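PDB 2E87: OBG-type G domain-containing protein, which probably binds GTP as a member of the Obg-type GTPases, and is seen here with GDP, though its cellular role is unknown. Local coordinates for residues A[171-176]-A[219-224]; A[197-202]-A[237-242]; A[254-259]-A[285-290]. One frame throughout, in Å; residues are numbered along the deposited sequence.

Contact 1 (A[171-176]-A[219-224]); sequences VIAGHP and IDTPGL
Parallel pairing of Val171 with Ile219, and of Ile172 with Asp220, joins the strand that runs into the P-loop (G1) to the strand that ends in the Asp-Thr-Pro-Gly sequence of a G3 motif. Ile172 N gives Ile219 O a nearly straight hydrogen bond of 2.9 Å (N-H...O angle 167°). The carbonyl of Ile172 points to the same neighbour and is met chiefly by a side chain: Thr221 OG1 donates to Ile172 O at 2.9 Å, tilted 25° from the carbonyl plane. Thr221 N reaches the same oxygen at 3.1 Å, but that bond is weak and bent. One threonine thus supplies two donors to a buried carbonyl just where strand 214-220 stops. With OG1 set between its backbone N and carbonyl carbon (chi1 58°), Thr221 turns its hydroxyl to Ile172 O and its methyl CG2 onto Val171 CG1, 3.5 Å away, the two side chains crossing at about a right angle. The second branch of Val171 lies alongside Ile219, CG2 to CD1 3.8 Å, both side chains pointing the same way. On the face of Ile172 and Asp220 sits helix 180-187: Ile172 packs on Leu184 and Lys180, while the carboxylate of Asp220 leads away to Asn205, whose ND2 donates to OD2, and the side chain also touches Ser181. Past Ala173 the chains part. Gly174, where a CB would press on the preceding carbonyl O, takes its own carbonyl to Lys180 NZ, and His175 and Pro176 go on to touch GDP. Neighbouring parallel strands that carry G1 and G3 at their C-terminal ends are characteristic of P-loop GTPases.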
loop_
_atom_site.group_PDB
_atom_site.type_symbol
_atom_site.label_atom_id
_atom_site.label_comp_id
_atom_site.label_asym_id
_atom_site.label_seq_id
_atom_site.Cartn_x
_atom_site.Cartn_y
_atom_site.Cartn_z
ATOM N N VAL A 171 -15.225 -11.075 0.852
ATOM C CA VAL A 171 -15.475 -9.986 -0.092
ATOM C C VAL A 171 -16.886 -10.152 -0.664
ATOM O O VAL A 171 -17.180 -11.153 -1.314
ATOM C CB VAL A 171 -14.428 -10.011 -1.251
ATOM C CG1 VAL A 171 -14.710 -8.922 -2.242
ATOM C CG2 VAL A 171 -13.018 -9.845 -0.687
ATOM N N ILE A 172 -17.749 -9.168 -0.407
ATOM C CA ILE A 172 -19.132 -9.186 -0.873
ATOM C C ILE A 172 -19.301 -8.446 -2.211
ATOM O O ILE A 172 -19.006 -7.256 -2.309
ATOM C CB ILE A 172 -20.077 -8.569 0.198
ATOM C CG1 ILE A 172 -19.940 -9.337 1.509
ATOM C CG2 ILE A 172 -21.538 -8.623 -0.274
ATOM C CD1 ILE A 172 -20.645 -8.659 2.697
ATOM N N ALA A 173 -19.780 -9.171 -3.227
ATOM C CA ALA A 173 -19.974 -8.622 -4.578
ATOM C C ALA A 173 -21.444 -8.628 -5.049
ATOM O O ALA A 173 -22.326 -9.210 -4.406
ATOM C CB ALA A 173 -19.114 -9.403 -5.573
ATOM N N GLY A 174 -21.693 -7.972 -6.177
ATOM C CA GLY A 174 -23.031 -7.918 -6.724
ATOM C C GLY A 174 -23.348 -6.510 -7.180
ATOM O O GLY A 174 -22.675 -5.563 -6.773
ATOM N N HIS A 175 -24.379 -6.376 -8.018
ATOM C CA HIS A 175 -24.800 -5.082 -8.541
ATOM C C HIS A 175 -25.162 -4.095 -7.441
ATOM O O HIS A 175 -25.301 -4.450 -6.267
ATOM C CB HIS A 175 -26.026 -5.237 -9.456
ATOM C CG HIS A 175 -25.691 -5.557 -10.875
ATOM N ND1 HIS A 175 -25.778 -6.833 -11.389
ATOM C CD2 HIS A 175 -25.255 -4.769 -11.886
ATOM C CE1 HIS A 175 -25.412 -6.817 -12.659
ATOM N NE2 HIS A 175 -25.089 -5.576 -12.986
ATOM N N PRO A 176 -25.341 -2.829 -7.818
ATOM C CA PRO A 176 -25.694 -1.830 -6.817
ATOM C C PRO A 176 -27.090 -2.121 -6.309
ATOM O O PRO A 176 -27.941 -2.610 -7.057
ATOM C CB PRO A 176 -25.632 -0.520 -7.604
ATOM C CG PRO A 176 -24.642 -0.838 -8.726
ATOM C CD PRO A 176 -25.095 -2.203 -9.126
ATOM N N ILE A 219 -15.807 -7.150 3.854
ATOM C CA ILE A 219 -15.801 -5.904 3.082
ATOM C C ILE A 219 -16.775 -6.013 1.922
ATOM O O ILE A 219 -17.049 -7.104 1.431
ATOM C CB ILE A 219 -14.414 -5.566 2.470
ATOM C CG1 ILE A 219 -14.046 -6.588 1.401
ATOM C CG2 ILE A 219 -13.352 -5.541 3.542
ATOM C CD1 ILE A 219 -12.784 -6.237 0.634
ATOM N N ASP A 220 -17.336 -4.883 1.507
ATOM C CA ASP A 220 -18.215 -4.902 0.338
ATOM C C ASP A 220 -17.460 -4.198 -0.788
ATOM O O ASP A 220 -16.421 -3.563 -0.555
ATOM C CB ASP A 220 -19.583 -4.254 0.609
ATOM C CG ASP A 220 -19.491 -2.828 1.087
ATOM O OD1 ASP A 220 -18.375 -2.294 1.273
ATOM O OD2 ASP A 220 -20.573 -2.241 1.281
ATOM N N THR A 221 -17.965 -4.300 -2.008
ATOM C CA THR A 221 -17.234 -3.740 -3.124
ATOM C C THR A 221 -17.933 -2.720 -4.006
ATOM O O THR A 221 -17.801 -2.757 -5.231
ATOM C CB THR A 221 -16.739 -4.888 -3.990
ATOM O OG1 THR A 221 -17.855 -5.678 -4.415
ATOM C CG2 THR A 221 -15.788 -5.770 -3.192
ATOM N N PRO A 222 -18.656 -1.772 -3.403
ATOM C CA PRO A 222 -19.324 -0.794 -4.273
ATOM C C PRO A 222 -18.299 -0.095 -5.169
ATOM O O PRO A 222 -17.214 0.279 -4.719
ATOM C CB PRO A 222 -19.980 0.168 -3.281
ATOM C CG PRO A 222 -18.967 0.191 -2.145
ATOM C CD PRO A 222 -18.577 -1.287 -2.010
ATOM N N GLY A 223 -18.642 0.065 -6.438
ATOM C CA GLY A 223 -17.741 0.720 -7.359
ATOM C C GLY A 223 -16.611 -0.158 -7.848
ATOM O O GLY A 223 -15.815 0.279 -8.675
ATOM N N LEU A 224 -16.542 -1.392 -7.354
ATOM C CA LEU A 224 -15.484 -2.313 -7.743
ATOM C C LEU A 224 -16.005 -3.619 -8.372
ATOM O O LEU A 224 -15.630 -3.977 -9.495
ATOM C CB LEU A 224 -14.606 -2.628 -6.518
ATOM C CG LEU A 224 -13.949 -1.436 -5.774
ATOM C CD1 LEU A 224 -13.203 -1.928 -4.530
ATOM C CD2 LEU A 224 -12.973 -0.683 -6.702
#

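Contact 2 (A[197-202]-A[237-242]); sequences YPFTTR and KQAILA
Tyr197 reaches helix 234-241 with its phenol: OH donates to Ala239 O at 2.6 Å, a short bond running nearly along the C=O axis (C=O...donor angle 162°). The acceptor lies in the plane of the ring, at its edge, so CE2 of Tyr197 also comes within 3.4 Å of Ala239 O. The methyl of Ala242 flanks the hydroxyl, its CB 4.0 Å from Tyr197 OH. The CB of Ala239 points at the loop and meets two more side chains, Phe199 through CD1 at 3.8 Å and Pro198 through CB at 4.3 Å. Three consecutive loop residues therefore gather round one small residue of the helix. A phenylalanine in place of Tyr197 would keep the ring but lose the hydroxyl, and would probably leave Ala239 O without this donor and the loop less firmly fixed to the helix. What positions the three is a type II beta turn from Tyr197 to Thr200, with Pro198 second and Phe199 third at a positive phi of 71°. Its closing backbone bond is weak, and Thr200 OG1 adds a stronger one to Tyr197 O at 2.7 Å. Tyr197 CG lies anti to the backbone N (chi1 -156°), which extends the ring from the turn toward the helix. Farther out, Tyr197 packs on Leu224 and Leu243, and Phe199 on Ile235. Helix 76-86 of the helical N-terminal part covers the junction, Leu85 against Pro198 and Val84 against Phe199. The Tyr-Pro-Phe-Thr-Thr sequence in the loop before strand 204-211 resembles the G2 segment of Obg-family GTPases, here laid against the helix that follows G3.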
loop_
_atom_site.group_PDB
_atom_site.type_symbol
_atom_site.label_atom_id
_atom_site.label_comp_id
_atom_site.label_asym_id
_atom_site.label_seq_id
_atom_site.Cartn_x
_atom_site.Cartn_y
_atom_site.Cartn_z
ATOM N N TYR A 197 -10.506 3.523 -1.127
ATOM C CA TYR A 197 -10.115 2.568 -2.140
ATOM C C TYR A 197 -9.992 3.236 -3.500
ATOM O O TYR A 197 -10.894 3.950 -3.936
ATOM C CB TYR A 197 -11.109 1.421 -2.215
ATOM C CG TYR A 197 -10.491 0.174 -2.778
ATOM C CD1 TYR A 197 -10.032 -0.850 -1.940
ATOM C CD2 TYR A 197 -10.342 0.019 -4.157
ATOM C CE1 TYR A 197 -9.444 -2.002 -2.473
ATOM C CE2 TYR A 197 -9.764 -1.113 -4.695
ATOM C CZ TYR A 197 -9.321 -2.123 -3.859
ATOM O OH TYR A 197 -8.806 -3.256 -4.434
ATOM N N PRO A 198 -8.864 3.018 -4.187
ATOM C CA PRO A 198 -8.637 3.612 -5.508
ATOM C C PRO A 198 -9.801 3.382 -6.472
ATOM O O PRO A 198 -10.313 2.268 -6.581
ATOM C CB PRO A 198 -7.358 2.930 -5.964
ATOM C CG PRO A 198 -6.614 2.761 -4.663
ATOM C CD PRO A 198 -7.690 2.241 -3.750
ATOM N N PHE A 199 -10.225 4.442 -7.155
ATOM C CA PHE A 199 -11.323 4.383 -8.131
ATOM C C PHE A 199 -12.727 4.195 -7.559
ATOM O O PHE A 199 -13.635 3.730 -8.252
ATOM C CB PHE A 199 -11.052 3.296 -9.183
ATOM C CG PHE A 199 -9.789 3.516 -9.949
ATOM C CD1 PHE A 199 -8.572 3.092 -9.441
ATOM C CD2 PHE A 199 -9.804 4.220 -11.143
ATOM C CE1 PHE A 199 -7.385 3.369 -10.105
ATOM C CE2 PHE A 199 -8.625 4.505 -11.818
ATOM C CZ PHE A 199 -7.411 4.081 -11.299
ATOM N N THR A 200 -12.911 4.536 -6.291
ATOM C CA THR A 200 -14.237 4.427 -5.709
ATOM C C THR A 200 -14.632 5.828 -5.299
ATOM O O THR A 200 -13.779 6.680 -5.018
ATOM C CB THR A 200 -14.308 3.505 -4.461
ATOM O OG1 THR A 200 -13.536 4.072 -3.392
ATOM C CG2 THR A 200 -13.813 2.105 -4.797
ATOM N N THR A 201 -15.936 6.060 -5.286
ATOM C CA THR A 201 -16.491 7.350 -4.925
ATOM C C THR A 201 -16.333 7.619 -3.434
ATOM O O THR A 201 -15.635 8.548 -3.033
ATOM C CB THR A 201 -17.993 7.413 -5.306
ATOM O OG1 THR A 201 -18.675 6.273 -4.760
ATOM C CG2 THR A 201 -18.155 7.391 -6.829
ATOM N N ARG A 202 -16.950 6.775 -2.616
ATOM C CA ARG A 202 -16.914 6.964 -1.174
ATOM C C ARG A 202 -16.234 5.840 -0.394
ATOM O O ARG A 202 -16.476 5.688 0.801
ATOM C CB ARG A 202 -18.348 7.134 -0.676
ATOM C CG ARG A 202 -19.190 8.000 -1.595
ATOM C CD ARG A 202 -20.677 7.713 -1.469
ATOM N NE ARG A 202 -21.403 8.202 -2.639
ATOM C CZ ARG A 202 -21.453 9.479 -3.012
ATOM N NH1 ARG A 202 -20.823 10.409 -2.301
ATOM N NH2 ARG A 202 -22.122 9.826 -4.105
ATOM N N LYS A 237 -8.751 -1.596 -13.441
ATOM C CA LYS A 237 -8.946 -3.028 -13.531
ATOM C C LYS A 237 -7.928 -3.696 -12.592
ATOM O O LYS A 237 -8.243 -4.676 -11.900
ATOM C CB LYS A 237 -8.699 -3.447 -14.973
ATOM C CG LYS A 237 -9.351 -4.718 -15.445
ATOM C CD LYS A 237 -9.376 -4.669 -16.976
ATOM C CE LYS A 237 -10.118 -5.836 -17.610
ATOM N NZ LYS A 237 -10.187 -5.674 -19.103
ATOM N N GLN A 238 -6.707 -3.166 -12.576
ATOM C CA GLN A 238 -5.658 -3.708 -11.724
ATOM C C GLN A 238 -6.037 -3.460 -10.256
ATOM O O GLN A 238 -5.786 -4.301 -9.396
ATOM C CB GLN A 238 -4.316 -3.036 -12.041
ATOM C CG GLN A 238 -3.073 -3.696 -11.414
ATOM C CD GLN A 238 -1.847 -2.769 -11.399
ATOM O OE1 GLN A 238 -1.871 -1.690 -11.990
ATOM N NE2 GLN A 238 -0.774 -3.194 -10.724
ATOM N N ALA A 239 -6.648 -2.307 -9.986
ATOM C CA ALA A 239 -7.074 -1.934 -8.638
ATOM C C ALA A 239 -8.175 -2.852 -8.117
ATOM O O ALA A 239 -8.223 -3.184 -6.924
ATOM C CB ALA A 239 -7.570 -0.495 -8.625
ATOM N N ILE A 240 -9.067 -3.241 -9.024
ATOM C CA ILE A 240 -10.186 -4.123 -8.706
ATOM C C ILE A 240 -9.661 -5.527 -8.501
ATOM O O ILE A 240 -9.974 -6.177 -7.503
ATOM C CB ILE A 240 -11.210 -4.158 -9.862
ATOM C CG1 ILE A 240 -11.893 -2.800 -9.996
ATOM C CG2 ILE A 240 -12.224 -5.267 -9.640
ATOM C CD1 ILE A 240 -12.605 -2.632 -11.335
ATOM N N LEU A 241 -8.843 -5.991 -9.439
ATOM C CA LEU A 241 -8.312 -7.338 -9.349
ATOM C C LEU A 241 -7.351 -7.549 -8.193
ATOM O O LEU A 241 -6.996 -8.688 -7.882
ATOM C CB LEU A 241 -7.640 -7.737 -10.663
ATOM C CG LEU A 241 -8.555 -7.797 -11.891
ATOM C CD1 LEU A 241 -7.764 -8.330 -13.074
ATOM C CD2 LEU A 241 -9.751 -8.691 -11.616
ATOM N N ALA A 242 -6.931 -6.457 -7.561
ATOM C CA ALA A 242 -6.036 -6.544 -6.417
ATOM C C ALA A 242 -6.745 -7.306 -5.284
ATOM O O ALA A 242 -6.092 -7.908 -4.428
ATOM C CB ALA A 242 -5.642 -5.142 -5.937
#

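Contact 3 (A[254-259]-A[285-290]); sequences FDPSEH and VVINKI. With GDP (guanosine-5'-diphosphate), chain F.
Asp255 and Lys289 are joined in the guanine pocket, where the G4 sequence Asn-Lys-Ile-Asp begins as strand 283-287 ends. Lys289 NZ donates to Asp255 OD2 at 2.8 Å in a salt bridge, approaching from above the carboxylate plane, 67° out of it. The lysine chain, bent at chi2 (89°) and chi4, crosses the acid at a slant, its CD 3.4 Å from Asp255 OD1, and at the same time lies over one face of the guanine, CE to GDP C4 3.7 Å. The carboxylate is held at both oxygens. OD1 takes Ser257 OG at 2.7 Å on its syn side and also Ser257 N, which makes an Asx turn; OD2 has a second donor in Cys260 N. Ser257 OG in turn accepts from His259 N in an ST turn. Two backbone bonds bring the segments together: Phe254 N gives to Val286 O, and Asn288 N to Phe254 O, each at 3.0 Å, in parallel register. Next to this pairing the Phe254 ring meets Val285 CG1 at its edge, 3.6 Å from CD1. Asn288 turns to the nucleotide, its ND2 3.3 Å from GDP N7, but its amide is fixed by the protein: OD1 accepts from Ala317 N and ND2 donates to Val178 O in the P-loop, while Asp291 OD1 also hydrogen-bonds GDP. With a carboxylate gripping its ammonium and a weak bond from NZ to Asn177 O, Lys289 lays its methylenes on the base, and its charge is probably largely balanced by Asp255.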
loop_
_atom_site.group_PDB
_atom_site.type_symbol
_atom_site.label_atom_id
_atom_site.label_comp_id
_atom_site.label_asym_id
_atom_site.label_seq_id
_atom_site.Cartn_x
_atom_site.Cartn_y
_atom_site.Cartn_z
ATOM N N PHE A 254 -27.313 -12.102 -5.360
ATOM C CA PHE A 254 -28.254 -11.920 -6.468
ATOM C C PHE A 254 -29.524 -11.336 -5.839
ATOM O O PHE A 254 -29.822 -11.620 -4.680
ATOM C CB PHE A 254 -28.664 -13.253 -7.104
ATOM C CG PHE A 254 -27.651 -13.840 -8.037
ATOM C CD1 PHE A 254 -26.810 -14.864 -7.614
ATOM C CD2 PHE A 254 -27.566 -13.400 -9.356
ATOM C CE1 PHE A 254 -25.904 -15.444 -8.492
ATOM C CE2 PHE A 254 -26.670 -13.968 -10.240
ATOM C CZ PHE A 254 -25.836 -14.993 -9.811
ATOM N N ASP A 255 -30.265 -10.534 -6.601
ATOM C CA ASP A 255 -31.534 -9.963 -6.140
ATOM C C ASP A 255 -32.601 -10.409 -7.140
ATOM O O ASP A 255 -32.871 -9.724 -8.124
ATOM C CB ASP A 255 -31.474 -8.428 -6.090
ATOM C CG ASP A 255 -32.847 -7.797 -5.827
ATOM O OD1 ASP A 255 -33.785 -8.547 -5.468
ATOM O OD2 ASP A 255 -32.994 -6.559 -5.974
ATOM N N PRO A 256 -33.220 -11.565 -6.898
ATOM C CA PRO A 256 -34.255 -12.104 -7.793
ATOM C C PRO A 256 -35.465 -11.202 -8.028
ATOM O O PRO A 256 -36.177 -11.371 -9.006
ATOM C CB PRO A 256 -34.648 -13.418 -7.121
ATOM C CG PRO A 256 -33.436 -13.793 -6.350
ATOM C CD PRO A 256 -32.984 -12.482 -5.773
ATOM N N SER A 257 -35.694 -10.255 -7.127
ATOM C CA SER A 257 -36.823 -9.338 -7.236
ATOM C C SER A 257 -36.575 -8.270 -8.311
ATOM O O SER A 257 -37.511 -7.681 -8.861
ATOM C CB SER A 257 -37.039 -8.638 -5.898
ATOM O OG SER A 257 -36.206 -7.484 -5.807
ATOM N N GLU A 258 -35.300 -8.021 -8.582
ATOM C CA GLU A 258 -34.866 -7.032 -9.553
ATOM C C GLU A 258 -35.173 -5.625 -9.057
ATOM O O GLU A 258 -35.071 -4.661 -9.810
ATOM C CB GLU A 258 -35.492 -7.299 -10.933
ATOM C CG GLU A 258 -35.067 -8.649 -11.528
ATOM C CD GLU A 258 -35.692 -8.964 -12.888
ATOM O OE1 GLU A 258 -36.538 -8.192 -13.359
ATOM O OE2 GLU A 258 -35.333 -9.997 -13.487
ATOM N N HIS A 259 -35.528 -5.495 -7.780
ATOM C CA HIS A 259 -35.812 -4.164 -7.240
ATOM C C HIS A 259 -34.532 -3.344 -7.206
ATOM O O HIS A 259 -34.574 -2.117 -7.149
ATOM C CB HIS A 259 -36.425 -4.258 -5.846
ATOM C CG HIS A 259 -37.774 -4.908 -5.832
ATOM N ND1 HIS A 259 -38.389 -5.323 -4.671
ATOM C CD2 HIS A 259 -38.613 -5.238 -6.841
ATOM C CE1 HIS A 259 -39.547 -5.885 -4.968
ATOM N NE2 HIS A 259 -39.706 -5.848 -6.277
ATOM N N VAL A 285 -22.713 -18.230 -3.011
ATOM C CA VAL A 285 -23.802 -17.500 -3.635
ATOM C C VAL A 285 -24.965 -17.341 -2.662
ATOM O O VAL A 285 -25.411 -18.298 -2.026
ATOM C CB VAL A 285 -24.312 -18.231 -4.878
ATOM C CG1 VAL A 285 -25.431 -17.436 -5.505
ATOM C CG2 VAL A 285 -23.165 -18.455 -5.865
ATOM N N VAL A 286 -25.443 -16.116 -2.538
ATOM C CA VAL A 286 -26.553 -15.822 -1.669
ATOM C C VAL A 286 -27.661 -15.224 -2.533
ATOM O O VAL A 286 -27.399 -14.369 -3.387
ATOM C CB VAL A 286 -26.132 -14.806 -0.574
ATOM C CG1 VAL A 286 -27.343 -14.087 -0.039
ATOM C CG2 VAL A 286 -25.429 -15.530 0.577
ATOM N N ILE A 287 -28.890 -15.691 -2.330
ATOM C CA ILE A 287 -30.052 -15.174 -3.060
ATOM C C ILE A 287 -30.821 -14.313 -2.050
ATOM O O ILE A 287 -31.536 -14.832 -1.187
ATOM C CB ILE A 287 -30.934 -16.329 -3.565
ATOM C CG1 ILE A 287 -30.102 -17.236 -4.462
ATOM C CG2 ILE A 287 -32.121 -15.794 -4.325
ATOM C CD1 ILE A 287 -30.902 -18.303 -5.184
ATOM N N ASN A 288 -30.654 -12.997 -2.160
ATOM C CA ASN A 288 -31.262 -12.040 -1.235
ATOM C C ASN A 288 -32.666 -11.598 -1.600
ATOM O O ASN A 288 -33.210 -12.017 -2.613
ATOM C CB ASN A 288 -30.350 -10.816 -1.116
ATOM C CG ASN A 288 -30.615 -9.996 0.141
ATOM O OD1 ASN A 288 -30.853 -10.540 1.225
ATOM N ND2 ASN A 288 -30.545 -8.680 0.004
ATOM N N LYS A 289 -33.248 -10.737 -0.766
ATOM C CA LYS A 289 -34.610 -10.245 -0.986
ATOM C C LYS A 289 -35.659 -11.373 -1.104
ATOM O O LYS A 289 -36.626 -11.236 -1.847
ATOM C CB LYS A 289 -34.687 -9.377 -2.258
ATOM C CG LYS A 289 -34.356 -7.899 -2.090
ATOM C CD LYS A 289 -32.885 -7.623 -2.277
ATOM C CE LYS A 289 -32.605 -6.124 -2.220
ATOM N NZ LYS A 289 -33.114 -5.391 -3.412
ATOM N N ILE A 290 -35.481 -12.482 -0.392
ATOM C CA ILE A 290 -36.467 -13.557 -0.485
ATOM C C ILE A 290 -37.817 -13.142 0.114
ATOM O O ILE A 290 -38.846 -13.748 -0.186
ATOM C CB ILE A 290 -36.001 -14.839 0.234
ATOM C CG1 ILE A 290 -35.730 -14.547 1.711
ATOM C CG2 ILE A 290 -34.781 -15.400 -0.451
ATOM C CD1 ILE A 290 -35.287 -15.761 2.489
HETATM P PB GDP F . -25.694 -2.424 -1.877
HETATM O O1B GDP F . -25.758 -1.206 -2.779
HETATM O O2B GDP F . -25.516 -3.792 -2.725
HETATM O O3B GDP F . -24.923 -2.299 -0.560
HETATM O O3A GDP F . -27.205 -2.549 -1.384
HETATM P PA GDP F . -27.852 -2.157 0.045
HETATM O O1A GDP F . -27.240 -2.943 1.152
HETATM O O2A GDP F . -27.651 -0.569 0.291
HETATM O "O5'" GDP F . -29.414 -2.525 -0.057
HETATM C "C5'" GDP F . -30.004 -1.731 -1.104
HETATM C "C4'" GDP F . -31.499 -1.510 -0.811
HETATM O "O4'" GDP F . -32.173 -2.817 -0.671
HETATM C "C3'" GDP F . -31.799 -0.804 0.513
HETATM O "O3'" GDP F . -32.722 0.264 0.742
HETATM C "C2'" GDP F . -31.841 -1.974 1.515
HETATM O "O2'" GDP F . -32.675 -1.570 2.618
HETATM C "C1'" GDP F . -32.697 -2.928 0.709
HETATM N N9 GDP F . -32.572 -4.324 1.153
HETATM C C8 GDP F . -31.438 -4.969 1.574
HETATM N N7 GDP F . -31.713 -6.207 1.891
HETATM C C5 GDP F . -33.034 -6.437 1.691
HETATM C C6 GDP F . -33.903 -7.573 1.859
HETATM O O6 GDP F . -33.469 -8.643 2.274
HETATM N N1 GDP F . -35.234 -7.428 1.539
HETATM C C2 GDP F . -35.727 -6.215 1.068
HETATM N N2 GDP F . -37.055 -6.100 0.759
HETATM N N3 GDP F . -34.935 -5.162 0.915
HETATM C C4 GDP F . -33.601 -5.227 1.209
#

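After the N-terminal helical part, the chain enters the G domain on strand 169-173, where contact 1 opens. Contact 2 opens within the loop thus begun, at 197-202. Contact 1 closes at 219-224 after 42 intervening residues, joining strands 169-173 and 214-220, and contact 2 closes later at 237-242, so the two cross. They touch, Leu224 CD2 packing on Thr200 CG2 at 3.5 Å. Contact 3 follows in series, closing a loop of 25 residues that includes helix 264-277 and tying strand 249-254 and its loop to strand 283-287. Contacts 1 and 3 reach the same sheet without touching, whereas contact 2, about 25 Å from contact 3 between centres, ties the loop before strand 204-211 to helix 234-241.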